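Dephospho-CoA kinase (PDB 6N39) probably catalyses the last step of coenzyme A biosynthesis, the ATP-dependent phosphorylation of the 3'-hydroxyl group of dephospho-CoA. Local coordinates at residues 27-32 with 196-201; 23-28 with 136-141. All blocks are in the same frame, centred on the assembly; numbering follows the deposited sequence.

How the contacts relate
From the N terminus, the chain passes strand 10-16 and the predicted ATP-binding loop and enters helix 22-31. Both contacts start on this helix. Contact 2 closes the shorter loop, from 23-28 to strand 135-139, next to strand 10-16 in the parallel sheet. Contact 1 closes the longer one, from 27-32 to helix 187-210, after the edge strand 179-182. The two share S27 and A28. Contact 2 starts four residues earlier and ends first, so the loops cross rather than nest. Their centres lie about 11 Å apart, and F29 CE2 reaches V136 CG1 at 4.3 Å. Together they tie one helix to the sheet beneath it and to the helix beside it.

Contact 1: 27-32 with 196-201; sequences SAFAQC and QVWNER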
loop_
_atom_site.group_PDB
_atom_site.type_symbol
_atom_site.label_atom_id
_atom_site.label_comp_id
_atom_site.label_asym_id
_atom_site.label_seq_id
_atom_site.Cartn_x
_atom_site.Cartn_y
_atom_site.Cartn_z
ATOM N N SER A 27 9.924 19.001 -4.234
ATOM C CA SER A 27 10.380 19.788 -5.374
ATOM C C SER A 27 11.091 18.914 -6.404
ATOM O O SER A 27 10.929 19.121 -7.610
ATOM C CB SER A 27 11.290 20.919 -4.894
ATOM O OG SER A 27 11.881 21.595 -5.992
ATOM N N ALA A 28 11.886 17.940 -5.949
ATOM C CA ALA A 28 12.565 17.032 -6.877
ATOM C C ALA A 28 11.562 16.248 -7.732
ATOM O O ALA A 28 11.725 16.116 -8.965
ATOM C CB ALA A 28 13.470 16.084 -6.087
ATOM N N PHE A 29 10.495 15.744 -7.100
ATOM C CA PHE A 29 9.465 15.059 -7.883
ATOM C C PHE A 29 8.760 16.034 -8.826
ATOM O O PHE A 29 8.460 15.685 -9.975
ATOM C CB PHE A 29 8.460 14.356 -6.970
ATOM C CG PHE A 29 8.976 13.076 -6.370
ATOM C CD1 PHE A 29 9.667 12.153 -7.148
ATOM C CD2 PHE A 29 8.771 12.795 -5.022
ATOM C CE1 PHE A 29 10.143 10.966 -6.594
ATOM C CE2 PHE A 29 9.239 11.612 -4.464
ATOM C CZ PHE A 29 9.933 10.704 -5.245
ATOM N N ALA A 30 8.519 17.272 -8.375
ATOM C CA ALA A 30 7.914 18.266 -9.266
ATOM C C ALA A 30 8.798 18.526 -10.481
ATOM O O ALA A 30 8.304 18.799 -11.583
ATOM C CB ALA A 30 7.654 19.577 -8.515
ATOM N N GLN A 31 10.112 18.478 -10.289
ATOM C CA GLN A 31 11.030 18.625 -11.408
ATOM C C GLN A 31 10.957 17.431 -12.348
ATOM O O GLN A 31 11.411 17.529 -13.495
ATOM C CB GLN A 31 12.454 18.814 -10.893
ATOM C CG GLN A 31 12.653 20.149 -10.180
ATOM C CD GLN A 31 13.982 20.230 -9.461
ATOM O OE1 GLN A 31 14.040 20.555 -8.270
ATOM N NE2 GLN A 31 15.061 19.927 -10.175
ATOM N N CYS A 32 10.425 16.305 -11.883
ATOM C CA CYS A 32 10.122 15.219 -12.825
ATOM C C CYS A 32 8.771 15.349 -13.517
ATOM O O CYS A 32 8.438 14.485 -14.343
ATOM C CB CYS A 32 10.158 13.871 -12.127
ATOM S SG CYS A 32 11.782 13.475 -11.548
ATOM N N GLN A 196 15.610 8.717 -10.072
ATOM C CA GLN A 196 15.763 7.271 -10.191
ATOM C C GLN A 196 14.461 6.556 -9.822
ATOM O O GLN A 196 14.008 5.642 -10.522
ATOM C CB GLN A 196 16.900 6.848 -9.269
ATOM C CG GLN A 196 17.781 5.744 -9.671
ATOM C CD GLN A 196 19.036 5.769 -8.811
ATOM O OE1 GLN A 196 19.091 5.133 -7.757
ATOM N NE2 GLN A 196 20.032 6.550 -9.236
ATOM N N VAL A 197 13.860 6.960 -8.709
ATOM C CA VAL A 197 12.583 6.379 -8.294
ATOM C C VAL A 197 11.485 6.716 -9.298
ATOM O O VAL A 197 10.641 5.870 -9.630
ATOM C CB VAL A 197 12.228 6.861 -6.877
ATOM C CG1 VAL A 197 10.757 6.630 -6.587
ATOM C CG2 VAL A 197 13.113 6.152 -5.859
ATOM N N TRP A 198 11.497 7.944 -9.815
ATOM C CA TRP A 198 10.557 8.352 -10.854
ATOM C C TRP A 198 10.644 7.443 -12.075
ATOM O O TRP A 198 9.639 6.876 -12.515
ATOM C CB TRP A 198 10.832 9.803 -11.257
ATOM C CG TRP A 198 9.800 10.345 -12.185
ATOM C CD1 TRP A 198 9.879 10.451 -13.536
ATOM C CD2 TRP A 198 8.501 10.816 -11.821
ATOM N NE1 TRP A 198 8.721 10.991 -14.041
ATOM C CE2 TRP A 198 7.854 11.211 -13.005
ATOM C CE3 TRP A 198 7.824 10.942 -10.605
ATOM C CZ2 TRP A 198 6.569 11.742 -13.011
ATOM C CZ3 TRP A 198 6.552 11.466 -10.609
ATOM C CH2 TRP A 198 5.936 11.858 -11.805
ATOM N N ASN A 199 11.847 7.295 -12.638
ATOM C CA ASN A 199 12.010 6.553 -13.885
ATOM C C ASN A 199 11.810 5.056 -13.683
ATOM O O ASN A 199 11.284 4.374 -14.566
ATOM C CB ASN A 199 13.405 6.767 -14.473
ATOM C CG ASN A 199 13.615 8.165 -15.061
ATOM O OD1 ASN A 199 12.744 9.025 -15.005
ATOM N ND2 ASN A 199 14.801 8.388 -15.617
ATOM N N GLU A 200 12.290 4.510 -12.570
ATOM C CA GLU A 200 12.319 3.059 -12.430
ATOM C C GLU A 200 11.053 2.489 -11.802
ATOM O O GLU A 200 10.789 1.292 -11.959
ATOM C CB GLU A 200 13.534 2.637 -11.596
ATOM C CG GLU A 200 14.842 2.777 -12.365
ATOM C CD GLU A 200 16.073 2.693 -11.460
ATOM O OE1 GLU A 200 15.953 2.178 -10.326
ATOM O OE2 GLU A 200 17.155 3.157 -11.885
ATOM N N ARG A 201 10.262 3.307 -11.118
ATOM C CA ARG A 201 9.121 2.775 -10.389
ATOM C C ARG A 201 7.841 3.570 -10.650
ATOM O O ARG A 201 6.805 2.987 -10.982
ATOM C CB ARG A 201 9.432 2.736 -8.888
ATOM C CG ARG A 201 8.589 1.708 -8.174
ATOM C CD ARG A 201 9.080 1.401 -6.794
ATOM N NE ARG A 201 8.026 0.739 -6.046
ATOM C CZ ARG A 201 8.158 0.332 -4.795
ATOM N NH1 ARG A 201 9.316 0.511 -4.159
ATOM N NH2 ARG A 201 7.144 -0.272 -4.194
#
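C32, just past the end of helix 22-31, lies against the indole of W198 on helix 187-210, in the P-loop kinase fold. Two kinds of interaction carry the contact: cysteine-indole contacts and plain apolar packing. No hydrogen bond crosses it.

C32 makes two contacts with the indole. One is CH-pi: C32 CB stands 3.4 Å from the centroid of the W198 five-membered ring. It is only 7° off the ring normal, so the methylene sits squarely over that ring. The other is sulfur-aromatic, over the same ring. C32 SG lies 4.2 Å from the centroid and 27° off the normal, displaced toward the root of the side chain. C32 SG also comes 3.8 Å from W198 CB. W198 CG is anti to the backbone N (chi1 -173°), which carries the indole out from its helix and across the end of helix 22-31.

The apolar packing comes from F29. Its ring meets the six-membered part of the indole obliquely, with F29 CD1 4.1 Å from W198 CE3. The far end of the phenyl ring approaches V197, which is also in touch with I179 of the edge strand. F29 further packs on A194, one turn before W198. F29 and V197 thus link the helix pair to the sheet, through V136 and I179. F29 CZ is 4.4 Å from V197 CG1.

Contact 2: 23-28 with 136-141; sequences SALSSA and VIVYAD. With ACT (acetate ion), chain B.
S23 N donates a 3.2 Å hydrogen bond to OXT of the bound acetate, at the start of the helix that follows the P-loop (Walker A) sequence. The N-H...OXT angle is 153°. S23 OG adds a weak bond to the same oxygen, and G21 N also bonds to the acetate. The ion probably came from the crystallisation liquor. S23 belongs to the predicted ATP-binding site, and P-loops use backbone N-H groups to hold nucleotide phosphates. The acetate probably occupies part of the place where a phosphate of the nucleotide would bind.

The contact with strand 135-139 is buried and wholly apolar. It packs the helix on the central parallel sheet. L25 CG is anti to the backbone N (chi1 173°), which extends the side chain from the helix and brings CD2 to the strand. One branch does the touching: L25 CD2 lies 3.7 Å from V138 CB. The L25 and V138 side chains run past each other in opposite directions. V136, two residues earlier, faces the helix as well, and its side chain crosses that of L25 at a slant. L25 also packs on L14 and L181, in the strands flanking 135-139. The second strand contact of the same methyl is with V136 CG1, 4.0 Å from L25 CD2.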
loop_
_atom_site.group_PDB
_atom_site.type_symbol
_atom_site.label_atom_id
_atom_site.label_comp_id
_atom_site.label_asym_id
_atom_site.label_seq_id
_atom_site.Cartn_x
_atom_site.Cartn_y
_atom_site.Cartn_z
ATOM N N SER A 23 10.164 18.902 1.843
ATOM C CA SER A 23 9.893 19.898 0.806
ATOM C C SER A 23 10.887 19.802 -0.344
ATOM O O SER A 23 10.514 19.982 -1.509
ATOM C CB SER A 23 9.920 21.307 1.408
ATOM O OG SER A 23 8.793 21.501 2.238
ATOM N N ALA A 24 12.157 19.526 -0.037
ATOM C CA ALA A 24 13.148 19.325 -1.090
ATOM C C ALA A 24 12.790 18.132 -1.974
ATOM O O ALA A 24 12.923 18.193 -3.203
ATOM C CB ALA A 24 14.534 19.146 -0.470
ATOM N N LEU A 25 12.312 17.039 -1.373
ATOM C CA LEU A 25 11.994 15.860 -2.172
ATOM C C LEU A 25 10.752 16.110 -3.010
ATOM O O LEU A 25 10.672 15.688 -4.172
ATOM C CB LEU A 25 11.808 14.640 -1.265
ATOM C CG LEU A 25 11.306 13.353 -1.931
ATOM C CD1 LEU A 25 12.176 12.955 -3.142
ATOM C CD2 LEU A 25 11.283 12.222 -0.928
ATOM N N SER A 26 9.775 16.799 -2.427
ATOM C CA SER A 26 8.605 17.237 -3.173
ATOM C C SER A 26 9.011 18.045 -4.407
ATOM O O SER A 26 8.513 17.812 -5.512
ATOM C CB SER A 26 7.716 18.060 -2.232
ATOM O OG SER A 26 6.603 18.586 -2.904
ATOM N N SER A 27 9.924 19.001 -4.234
ATOM C CA SER A 27 10.380 19.788 -5.374
ATOM C C SER A 27 11.091 18.914 -6.404
ATOM O O SER A 27 10.929 19.121 -7.610
ATOM C CB SER A 27 11.290 20.919 -4.894
ATOM O OG SER A 27 11.881 21.595 -5.992
ATOM N N ALA A 28 11.886 17.940 -5.949
ATOM C CA ALA A 28 12.565 17.032 -6.877
ATOM C C ALA A 28 11.562 16.248 -7.732
ATOM O O ALA A 28 11.725 16.116 -8.965
ATOM C CB ALA A 28 13.470 16.084 -6.087
ATOM N N VAL A 136 5.950 7.351 -0.035
ATOM C CA VAL A 136 7.374 7.685 -0.024
ATOM C C VAL A 136 7.679 8.446 1.259
ATOM O O VAL A 136 7.005 9.433 1.582
ATOM C CB VAL A 136 7.772 8.531 -1.245
ATOM C CG1 VAL A 136 9.284 8.801 -1.240
ATOM C CG2 VAL A 136 7.380 7.831 -2.498
ATOM N N ILE A 137 8.685 8.000 1.994
ATOM C CA ILE A 137 9.082 8.702 3.207
ATOM C C ILE A 137 10.566 9.000 3.114
ATOM O O ILE A 137 11.363 8.105 2.809
ATOM C CB ILE A 137 8.745 7.895 4.471
ATOM C CG1 ILE A 137 7.263 7.497 4.429
ATOM C CG2 ILE A 137 9.059 8.715 5.707
ATOM C CD1 ILE A 137 6.721 6.921 5.702
ATOM N N VAL A 138 10.933 10.265 3.339
ATOM C CA VAL A 138 12.325 10.689 3.310
ATOM C C VAL A 138 12.839 10.706 4.741
ATOM O O VAL A 138 12.091 11.019 5.677
ATOM C CB VAL A 138 12.485 12.061 2.617
ATOM C CG1 VAL A 138 11.715 13.155 3.342
ATOM C CG2 VAL A 138 13.935 12.428 2.517
ATOM N N TYR A 139 14.097 10.313 4.925
ATOM C CA TYR A 139 14.710 10.350 6.247
ATOM C C TYR A 139 16.155 10.804 6.105
ATOM O O TYR A 139 16.683 10.931 4.998
ATOM C CB TYR A 139 14.632 8.985 6.955
ATOM C CG TYR A 139 15.486 7.918 6.305
ATOM C CD1 TYR A 139 15.033 7.245 5.182
ATOM C CD2 TYR A 139 16.751 7.591 6.811
ATOM C CE1 TYR A 139 15.802 6.274 4.568
ATOM C CE2 TYR A 139 17.533 6.617 6.205
ATOM C CZ TYR A 139 17.045 5.958 5.082
ATOM O OH TYR A 139 17.793 4.981 4.458
ATOM N N ALA A 140 16.796 11.048 7.246
ATOM C CA ALA A 140 18.173 11.517 7.279
ATOM C C ALA A 140 18.740 11.268 8.666
ATOM O O ALA A 140 17.994 11.212 9.650
ATOM C CB ALA A 140 18.277 13.007 6.934
ATOM N N ASP A 141 20.068 11.129 8.731
ATOM C CA ASP A 141 20.745 10.968 10.013
ATOM C C ASP A 141 20.350 12.096 10.956
ATOM O O ASP A 141 20.218 13.251 10.543
ATOM C CB ASP A 141 22.271 10.959 9.839
ATOM C CG ASP A 141 22.757 9.897 8.859
ATOM O OD1 ASP A 141 23.809 10.126 8.219
ATOM O OD2 ASP A 141 22.096 8.846 8.722
HETATM C C ACT B . 11.524 19.686 5.177
HETATM O O ACT B . 12.028 18.985 6.105
HETATM O OXT ACT B . 10.298 19.865 4.905
HETATM C CH3 ACT B . 12.539 20.443 4.223
#